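Local coordinates for protein putative isomerase YbhH (Escherichia coli, PDB 6OTV) that is a putative isomerase of the PrpF family, related to the diaminopimelate epimerases, whose substrate and reaction have not been established, at residues 192-197 with 285-290; 265-270 with 275-280; 320-325 with 330-335. All blocks are in the same frame, centred on the assembly; numbering follows the deposited sequence. Where two conformers were deposited one is given.

Contact 1. Residues 192-197 with 285-290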
loop_
_atom_site.group_PDB
_atom_site.type_symbol
_atom_site.label_atom_id
_atom_site.label_comp_id
_atom_site.label_asym_id
_atom_site.label_seq_id
_atom_site.Cartn_x
_atom_site.Cartn_y
_atom_site.Cartn_z
ATOM N N ILE A 192 13.324 1.126 -19.600
ATOM C CA ILE A 192 12.968 0.800 -18.228
ATOM C C ILE A 192 11.758 1.633 -17.821
ATOM O O ILE A 192 11.595 2.782 -18.247
ATOM C CB ILE A 192 14.160 1.016 -17.265
ATOM C CG1 ILE A 192 13.839 0.491 -15.865
ATOM C CG2 ILE A 192 14.552 2.482 -17.214
ATOM C CD1 ILE A 192 15.018 0.541 -14.915
ATOM N N ASP A 193 10.894 1.031 -17.009
ATOM C CA ASP A 193 9.665 1.650 -16.519
ATOM C C ASP A 193 9.734 1.647 -14.993
ATOM O O ASP A 193 9.267 0.708 -14.343
ATOM C CB ASP A 193 8.437 0.899 -17.040
ATOM C CG ASP A 193 7.132 1.620 -16.744
ATOM O OD1 ASP A 193 7.167 2.762 -16.240
ATOM O OD2 ASP A 193 6.065 1.038 -17.023
ATOM N N MET A 194 10.335 2.695 -14.428
ATOM C CA MET A 194 10.447 2.877 -12.979
ATOM C C MET A 194 10.003 4.301 -12.664
ATOM O O MET A 194 10.743 5.255 -12.926
ATOM C CB MET A 194 11.870 2.620 -12.489
ATOM C CG MET A 194 12.138 1.185 -12.061
ATOM S SD MET A 194 11.250 0.715 -10.559
ATOM C CE MET A 194 11.985 1.822 -9.360
ATOM N N ALA A 195 8.787 4.436 -12.124
ATOM C CA ALA A 195 8.149 5.721 -11.833
ATOM C C ALA A 195 7.857 6.513 -13.105
ATOM O O ALA A 195 6.995 7.397 -13.107
ATOM C CB ALA A 195 9.003 6.553 -10.870
ATOM N N MET A 196 8.553 6.195 -14.189
ATOM C CA MET A 196 8.381 6.857 -15.473
ATOM C C MET A 196 8.977 5.972 -16.561
ATOM O O MET A 196 10.096 5.470 -16.402
ATOM C CB MET A 196 9.049 8.235 -15.470
ATOM C CG MET A 196 9.016 8.962 -16.810
ATOM S SD MET A 196 7.355 9.468 -17.308
ATOM C CE MET A 196 6.957 10.634 -16.010
ATOM N N PRO A 197 8.259 5.729 -17.656
ATOM C CA PRO A 197 8.867 5.033 -18.801
ATOM C C PRO A 197 9.900 5.932 -19.464
ATOM O O PRO A 197 9.577 7.028 -19.924
ATOM C CB PRO A 197 7.676 4.758 -19.728
ATOM C CG PRO A 197 6.460 4.936 -18.875
ATOM C CD PRO A 197 6.820 5.967 -17.857
ATOM N N ILE A 285 16.442 6.560 -13.711
ATOM C CA ILE A 285 17.869 6.561 -14.027
ATOM C C ILE A 285 18.668 5.918 -12.900
ATOM O O ILE A 285 19.557 5.093 -13.143
ATOM C CB ILE A 285 18.350 7.993 -14.308
ATOM C CG1 ILE A 285 17.606 8.568 -15.509
ATOM C CG2 ILE A 285 19.852 8.009 -14.545
ATOM C CD1 ILE A 285 17.558 10.071 -15.518
ATOM N N SER A 286 18.375 6.293 -11.652
ATOM C CA SER A 286 19.086 5.697 -10.526
ATOM C C SER A 286 18.850 4.192 -10.462
ATOM O O SER A 286 19.754 3.430 -10.098
ATOM C CB SER A 286 18.659 6.369 -9.219
ATOM O OG SER A 286 17.277 6.167 -8.972
ATOM N N SER A 287 17.642 3.745 -10.822
ATOM C CA SER A 287 17.347 2.315 -10.832
ATOM C C SER A 287 18.210 1.577 -11.847
ATOM O O SER A 287 18.743 0.501 -11.553
ATOM C CB SER A 287 15.866 2.082 -11.127
ATOM O OG SER A 287 15.052 2.625 -10.106
ATOM N N SER A 288 18.354 2.138 -13.050
ATOM C CA SER A 288 19.200 1.501 -14.053
ATOM C C SER A 288 20.649 1.422 -13.595
ATOM O O SER A 288 21.374 0.508 -13.999
ATOM C CB SER A 288 19.106 2.251 -15.379
ATOM O OG SER A 288 19.705 3.532 -15.284
ATOM N N CYS A 289 21.086 2.358 -12.747
ATOM C CA CYS A 289 22.437 2.272 -12.196
ATOM C C CYS A 289 22.597 1.064 -11.284
ATOM O O CYS A 289 23.687 0.486 -11.211
ATOM C CB CYS A 289 22.786 3.548 -11.430
ATOM S SG CYS A 289 22.965 5.029 -12.448
ATOM N N ALA A 290 21.534 0.672 -10.581
ATOM C CA ALA A 290 21.615 -0.438 -9.642
ATOM C C ALA A 290 21.272 -1.777 -10.275
ATOM O O ALA A 290 21.834 -2.801 -9.873
ATOM C CB ALA A 290 20.690 -0.188 -8.447
#
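Met194 and Ile192 lean on one turn of helix 279-290 at Ser287 and Ser288, where the end of a beta-hairpin strand meets the helix. The fold here is that of the diaminopimelate epimerase clan to which PrpF proteins belong, with strands wrapped about a helix. The tight part is small. CE of Met194 lies 3.3 Å from OG of Ser287, and CG of the same methionine is 3.9 Å from Ser287 CB, because the chain bends at chi2 (-68°) and again at chi3 (-64°), folding the methyl back over the serine. Ile192 takes the looser part: its extended side chain brings only CD1 within range, 4.1 Å from the backbone N of Ser288.

No hydrogen bond links the two segments, and the Ser287 hydroxyl beside Met194 is satisfied within the helix by Ile283 O. The four touching residues are buried, whereas Ala195 and Met196 on the turn are partly exposed; Ala195 rests on Thr280 and Ile283 of the same helix, Met196 on Thr280. Beyond Ile192, its hairpin partner strand 197-202 adds Ile200 to the packing against Ser288. The hydroxyl of that serine also meets Thr296 OG1, and it turns back into the helix, where Ser288 OG donates a 2.7 Å hydrogen bond to Ile285 O, a carbonyl that also receives Cys289 N.

Contact 2. Residues 265-270 with 275-280. With PO4 (phosphate ion), chain I.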
loop_
_atom_site.group_PDB
_atom_site.type_symbol
_atom_site.label_atom_id
_atom_site.label_comp_id
_atom_site.label_asym_id
_atom_site.label_seq_id
_atom_site.Cartn_x
_atom_site.Cartn_y
_atom_site.Cartn_z
ATOM N N VAL A 265 22.875 13.520 -16.614
ATOM C CA VAL A 265 21.745 13.230 -17.486
ATOM C C VAL A 265 21.266 14.503 -18.171
ATOM O O VAL A 265 21.468 15.620 -17.689
ATOM C CB VAL A 265 20.570 12.561 -16.728
ATOM C CG1 VAL A 265 21.030 11.293 -16.010
ATOM C CG2 VAL A 265 19.926 13.538 -15.756
ATOM N N ARG A 266 20.630 14.309 -19.326
ATOM C CA ARG A 266 19.882 15.349 -20.025
ATOM C C ARG A 266 18.490 14.793 -20.284
ATOM O O ARG A 266 18.331 13.852 -21.069
ATOM C CB ARG A 266 20.571 15.758 -21.328
ATOM C CG ARG A 266 21.860 16.545 -21.124
ATOM C CD ARG A 266 21.590 17.841 -20.373
ATOM N NE ARG A 266 22.804 18.623 -20.144
ATOM C CZ ARG A 266 23.560 18.540 -19.051
ATOM N NH1 ARG A 266 23.241 17.701 -18.073
ATOM N NH2 ARG A 266 24.643 19.299 -18.935
ATOM N N TYR A 267 17.490 15.369 -19.623
ATOM C CA TYR A 267 16.143 14.812 -19.557
ATOM C C TYR A 267 15.255 15.493 -20.594
ATOM O O TYR A 267 15.023 16.704 -20.517
ATOM C CB TYR A 267 15.578 14.993 -18.147
ATOM C CG TYR A 267 14.278 14.274 -17.856
ATOM C CD1 TYR A 267 14.247 12.897 -17.678
ATOM C CD2 TYR A 267 13.088 14.979 -17.718
ATOM C CE1 TYR A 267 13.062 12.237 -17.395
ATOM C CE2 TYR A 267 11.897 14.329 -17.434
ATOM C CZ TYR A 267 11.890 12.958 -17.274
ATOM O OH TYR A 267 10.709 12.306 -16.992
ATOM N N PHE A 268 14.754 14.720 -21.552
ATOM C CA PHE A 268 13.907 15.256 -22.609
ATOM C C PHE A 268 12.439 14.968 -22.317
ATOM O O PHE A 268 12.087 13.875 -21.862
ATOM C CB PHE A 268 14.318 14.688 -23.969
ATOM C CG PHE A 268 15.587 15.290 -24.505
ATOM C CD1 PHE A 268 15.544 16.395 -25.341
ATOM C CD2 PHE A 268 16.824 14.772 -24.154
ATOM C CE1 PHE A 268 16.710 16.961 -25.831
ATOM C CE2 PHE A 268 17.993 15.334 -24.640
ATOM C CZ PHE A 268 17.935 16.428 -25.479
ATOM N N MET A 269 11.577 15.955 -22.597
ATOM C CA MET A 269 10.218 15.949 -22.060
ATOM C C MET A 269 9.081 15.832 -23.074
ATOM O O MET A 269 8.035 16.462 -22.870
ATOM C CB MET A 269 9.991 17.230 -21.253
ATOM C CG MET A 269 11.104 17.584 -20.284
ATOM S SD MET A 269 10.900 19.247 -19.606
ATOM C CE MET A 269 11.114 20.249 -21.073
ATOM N N PRO A 270 9.197 15.044 -24.160
ATOM C CA PRO A 270 10.269 14.248 -24.764
ATOM C C PRO A 270 11.013 14.999 -25.861
ATOM O O PRO A 270 12.017 14.505 -26.374
ATOM C CB PRO A 270 9.520 13.041 -25.348
ATOM C CG PRO A 270 8.052 13.273 -25.064
ATOM C CD PRO A 270 7.912 14.727 -24.795
ATOM N N ARG A 275 15.382 21.758 -17.992
ATOM C CA ARG A 275 16.401 22.599 -17.372
ATOM C C ARG A 275 16.991 21.961 -16.120
ATOM O O ARG A 275 18.104 22.317 -15.719
ATOM C CB ARG A 275 15.813 23.968 -17.030
ATOM C CG ARG A 275 15.175 24.679 -18.215
ATOM C CD ARG A 275 16.138 25.654 -18.876
ATOM N NE ARG A 275 16.067 26.986 -18.279
ATOM C CZ ARG A 275 16.865 27.420 -17.309
ATOM N NH1 ARG A 275 17.806 26.628 -16.814
ATOM N NH2 ARG A 275 16.722 28.650 -16.831
ATOM N N ALA A 276 16.265 21.042 -15.490
ATOM C CA ALA A 276 16.770 20.296 -14.347
ATOM C C ALA A 276 16.530 18.809 -14.568
ATOM O O ALA A 276 17.073 18.224 -15.510
ATOM C CB ALA A 276 16.109 20.771 -13.051
ATOM N N LEU A 277 15.705 18.197 -13.721
ATOM C CA LEU A 277 15.413 16.775 -13.830
ATOM C C LEU A 277 14.158 16.463 -13.029
ATOM O O LEU A 277 14.014 16.915 -11.891
ATOM C CB LEU A 277 16.587 15.924 -13.328
ATOM C CG LEU A 277 16.321 14.422 -13.210
ATOM C CD1 LEU A 277 16.055 13.806 -14.576
ATOM C CD2 LEU A 277 17.475 13.724 -12.511
ATOM N N ALA A 278 13.258 15.685 -13.626
ATOM C CA ALA A 278 12.056 15.259 -12.922
ATOM C C ALA A 278 12.389 14.184 -11.895
ATOM O O ALA A 278 13.253 13.330 -12.120
ATOM C CB ALA A 278 11.014 14.734 -13.910
ATOM N N ILE A 279 11.695 14.234 -10.755
ATOM C CA ILE A 279 11.910 13.244 -9.702
ATOM C C ILE A 279 11.649 11.838 -10.229
ATOM O O ILE A 279 12.416 10.905 -9.959
ATOM C CB ILE A 279 11.027 13.563 -8.480
ATOM C CG1 ILE A 279 11.373 14.944 -7.914
ATOM C CG2 ILE A 279 11.171 12.480 -7.415
ATOM C CD1 ILE A 279 12.806 15.074 -7.462
ATOM N N THR A 280 10.568 11.665 -10.994
ATOM C CA THR A 280 10.273 10.355 -11.564
ATOM C C THR A 280 11.383 9.902 -12.500
ATOM O O THR A 280 11.777 8.730 -12.488
ATOM C CB THR A 280 8.932 10.381 -12.296
ATOM O OG1 THR A 280 8.967 11.370 -13.331
ATOM C CG2 THR A 280 7.806 10.707 -11.328
HETATM P P PO4 I . 9.382 17.268 -10.877
HETATM O O1 PO4 I . 9.150 17.712 -12.304
HETATM O O2 PO4 I . 8.823 18.298 -9.926
HETATM O O3 PO4 I . 8.713 15.930 -10.646
HETATM O O4 PO4 I . 10.864 17.138 -10.623
HETATM O O HOH W 1 17.742 17.673 -18.312
#
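The ring of Tyr267 is the main bump here, and the chain from Leu277 to Ala278 makes the hollow that receives it, joining the end of strand 263-267 to the N-terminal start of helix 279-290. With CG swung anti to the backbone N (chi1 -171°), the ring reaches along the approach to the helix. Leu277 comes up to the near half of the ring, its CD1 3.7 Å from Tyr267 CD1 and about as far from CG, the two side chains crossing at about a right angle. At the far half, Ala278 presents its methyl, with CB 3.7 Å from Tyr267 CE2, while its backbone N sits over one face, offset toward the rim.

CG2 of Val265 is a second bump, resting against both Leu277 methyls, CD1 and CD2, 4.1 Å from each; these side chains too are nearly perpendicular. Ile310 and His312 of strand 306-312 also press on the leucine. Near the base of the tyrosine the surfaces part enough for a water, which accepts from Tyr267 N at 2.7 Å and donates to Ala276 O at 2.9 Å, bridging the two backbones.

Ala278 is the N-cap residue, and the first amide of the helix, Ile279 N, donates to phosphate O4 at 3.0 Å and more weakly to O3. Asn95 and Gly94 hold the same ion, which thus sits between the N-terminal ends of helices 279-290 and 94-106. The contact is apolar apart from its water, while the adjoining anion site, filled probably from the crystallisation liquor, is consistent with the substrate site of the diaminopimelate epimerase fold.

Contact 3. Residues 320-325 with 330-335. With EDO (1,2-ethanediol), chain O.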
loop_
_atom_site.group_PDB
_atom_site.type_symbol
_atom_site.label_atom_id
_atom_site.label_comp_id
_atom_site.label_asym_id
_atom_site.label_seq_id
_atom_site.Cartn_x
_atom_site.Cartn_y
_atom_site.Cartn_z
ATOM N N HIS A 320 18.050 7.681 -2.852
ATOM C CA HIS A 320 18.417 6.533 -2.034
ATOM C C HIS A 320 17.671 5.309 -2.546
ATOM O O HIS A 320 16.437 5.308 -2.610
ATOM C CB HIS A 320 18.100 6.778 -0.559
ATOM C CG HIS A 320 18.530 5.660 0.339
ATOM N ND1 HIS A 320 17.653 4.713 0.824
ATOM C CD2 HIS A 320 19.749 5.329 0.829
ATOM C CE1 HIS A 320 18.311 3.852 1.580
ATOM N NE2 HIS A 320 19.584 4.203 1.599
ATOM N N LEU A 321 18.420 4.282 -2.923
ATOM C CA LEU A 321 17.859 3.021 -3.380
ATOM C C LEU A 321 18.010 1.953 -2.304
ATOM O O LEU A 321 18.881 2.028 -1.434
ATOM C CB LEU A 321 18.536 2.558 -4.673
ATOM C CG LEU A 321 18.138 3.291 -5.952
ATOM C CD1 LEU A 321 18.647 2.530 -7.160
ATOM C CD2 LEU A 321 16.631 3.455 -6.025
ATOM N N SER A 322 17.146 0.945 -2.385
ATOM C CA SER A 322 17.068 -0.110 -1.385
ATOM C C SER A 322 16.241 -1.249 -1.960
ATOM O O SER A 322 15.299 -1.021 -2.724
ATOM C CB SER A 322 16.444 0.409 -0.083
ATOM O OG SER A 322 15.961 -0.652 0.719
ATOM N N ASN A 323 16.600 -2.476 -1.589
ATOM C CA ASN A 323 15.872 -3.639 -2.091
ATOM C C ASN A 323 16.022 -4.777 -1.090
ATOM O O ASN A 323 17.134 -5.272 -0.883
ATOM C CB ASN A 323 16.387 -4.042 -3.470
ATOM C CG ASN A 323 15.430 -4.965 -4.203
ATOM O OD1 ASN A 323 14.606 -5.642 -3.588
ATOM N ND2 ASN A 323 15.536 -4.994 -5.528
ATOM N N GLU A 324 14.913 -5.187 -0.478
ATOM C CA GLU A 324 14.901 -6.340 0.413
ATOM C C GLU A 324 14.549 -7.636 -0.300
ATOM O O GLU A 324 14.595 -8.700 0.326
ATOM C CB GLU A 324 13.914 -6.122 1.564
ATOM C CG GLU A 324 14.331 -5.048 2.551
ATOM C CD GLU A 324 15.336 -5.546 3.570
ATOM O OE1 GLU A 324 15.670 -6.750 3.543
ATOM O OE2 GLU A 324 15.787 -4.731 4.404
ATOM N N GLY A 325 14.190 -7.574 -1.582
ATOM C CA GLY A 325 13.880 -8.747 -2.360
ATOM C C GLY A 325 14.977 -9.092 -3.349
ATOM O O GLY A 325 16.109 -8.612 -3.269
ATOM N N THR A 330 10.805 -5.119 -6.486
ATOM C CA THR A 330 10.822 -4.707 -5.090
ATOM C C THR A 330 11.825 -3.592 -4.824
ATOM O O THR A 330 12.062 -3.248 -3.663
ATOM C CB THR A 330 11.116 -5.909 -4.189
ATOM O OG1 THR A 330 12.373 -6.492 -4.556
ATOM C CG2 THR A 330 10.018 -6.956 -4.323
ATOM N N LEU A 331 12.416 -3.024 -5.871
ATOM C CA LEU A 331 13.370 -1.935 -5.704
ATOM C C LEU A 331 12.648 -0.689 -5.200
ATOM O O LEU A 331 11.681 -0.233 -5.818
ATOM C CB LEU A 331 14.077 -1.658 -7.030
ATOM C CG LEU A 331 15.134 -0.554 -7.051
ATOM C CD1 LEU A 331 16.193 -0.822 -6.001
ATOM C CD2 LEU A 331 15.766 -0.443 -8.430
ATOM N N ARG A 332 13.112 -0.139 -4.081
ATOM C CA ARG A 332 12.471 1.001 -3.435
ATOM C C ARG A 332 13.377 2.222 -3.528
ATOM O O ARG A 332 14.572 2.138 -3.223
ATOM C CB ARG A 332 12.155 0.690 -1.971
ATOM C CG ARG A 332 11.008 1.504 -1.380
ATOM C CD ARG A 332 10.916 1.288 0.122
ATOM N NE ARG A 332 12.126 1.759 0.790
ATOM C CZ ARG A 332 12.396 1.567 2.077
ATOM N NH1 ARG A 332 11.541 0.906 2.844
ATOM N NH2 ARG A 332 13.526 2.035 2.594
ATOM N N ALA A 333 12.806 3.350 -3.943
ATOM C CA ALA A 333 13.542 4.597 -4.108
ATOM C C ALA A 333 12.961 5.669 -3.199
ATOM O O ALA A 333 11.740 5.765 -3.037
ATOM C CB ALA A 333 13.499 5.081 -5.561
ATOM N N SER A 334 13.837 6.478 -2.610
ATOM C CA SER A 334 13.409 7.589 -1.776
ATOM C C SER A 334 14.273 8.806 -2.075
ATOM O O SER A 334 15.433 8.686 -2.478
ATOM C CB SER A 334 13.474 7.242 -0.281
ATOM O OG SER A 334 14.791 6.895 0.106
ATOM N N VAL A 335 13.686 9.982 -1.881
ATOM C CA VAL A 335 14.347 11.255 -2.137
ATOM C C VAL A 335 14.052 12.184 -0.968
ATOM O O VAL A 335 12.962 12.140 -0.387
ATOM C CB VAL A 335 13.883 11.868 -3.479
ATOM C CG1 VAL A 335 14.378 13.296 -3.630
ATOM C CG2 VAL A 335 14.369 11.019 -4.647
HETATM C C1 EDO O . 11.596 -3.733 -0.060
HETATM O O1 EDO O . 12.293 -4.219 -1.215
HETATM C C2 EDO O . 11.954 -2.275 0.216
HETATM O O2 EDO O . 13.322 -2.176 0.628
HETATM O O HOH W 2 14.947 3.678 0.318
#
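Ser334 OG stands at the edge of the His320 imidazole, close against His320 CB, in one of the two conformers modelled for the histidine. In that conformer a water lies in plane at the edges of both the ring and the Arg332 guanidinium, 2.9 Å from His320 ND1; it accepts from Arg332 NH2, and Ser334 OG is its third partner. Over one face of the guanidinium lie Ser322 OG and O2 of an ethanediol, the latter offset toward the rim; Ser322 OG and ethanediol O2 are hydrogen-bonded at 3.0 Å.

His320, Ser322, Arg332 and Ser334 thus make the polar face of the strand pair. The other face is apolar: Leu321 CD2 packs 3.6 Å from Ala333 CB, with Leu331 alongside, and helix 279-290 covers it through Ser286, Ser287 and Ala290.

Toward the turn, the Asn323 side chain, its CG anti to the backbone N (chi1 -163°), crosses that of Thr330 at about a right angle. Asn323 OD1 accepts from Thr330 OG1 at 2.6 Å and from Gly325 N at 2.8 Å, while ND2 donates to Asp327 O, which also meets Thr330 OG1; both ends of the amide are held and its rotation is fixed. O1 of the ethanediol, probably from the crystallisation liquor, accepts from Glu324 N and donates to Thr330 O. The second subunit packs nearby through its Ser66, Ser67 and Pro69.

His320 and Ser334 exchange two sound backbone bonds; Arg332 N to Ser322 O is short at 2.7 Å, but its return bond is weak. The strands run 159° apart: an antiparallel beta hairpin whose connection opens with an Asx turn at Asn323.

How the contacts relate
From the N terminus, the chain first reaches 192-197, the end of one strand and its turn, and contact 1 closes only some 87 residues later at helix 279-290. Contact 2 falls within that span, a short loop between strand 263-267 and the start of the same helix, so the helix is held at its first turn by contact 2 and near its C-terminal end by contact 1. The two also touch each other, Ile285 against Val265 and Met196 against the Tyr267 hydroxyl. Contact 3 follows in series as a hairpin closure, and the hairpin covers the C-terminal part of the helix. Contacts 2 and 3 do not touch.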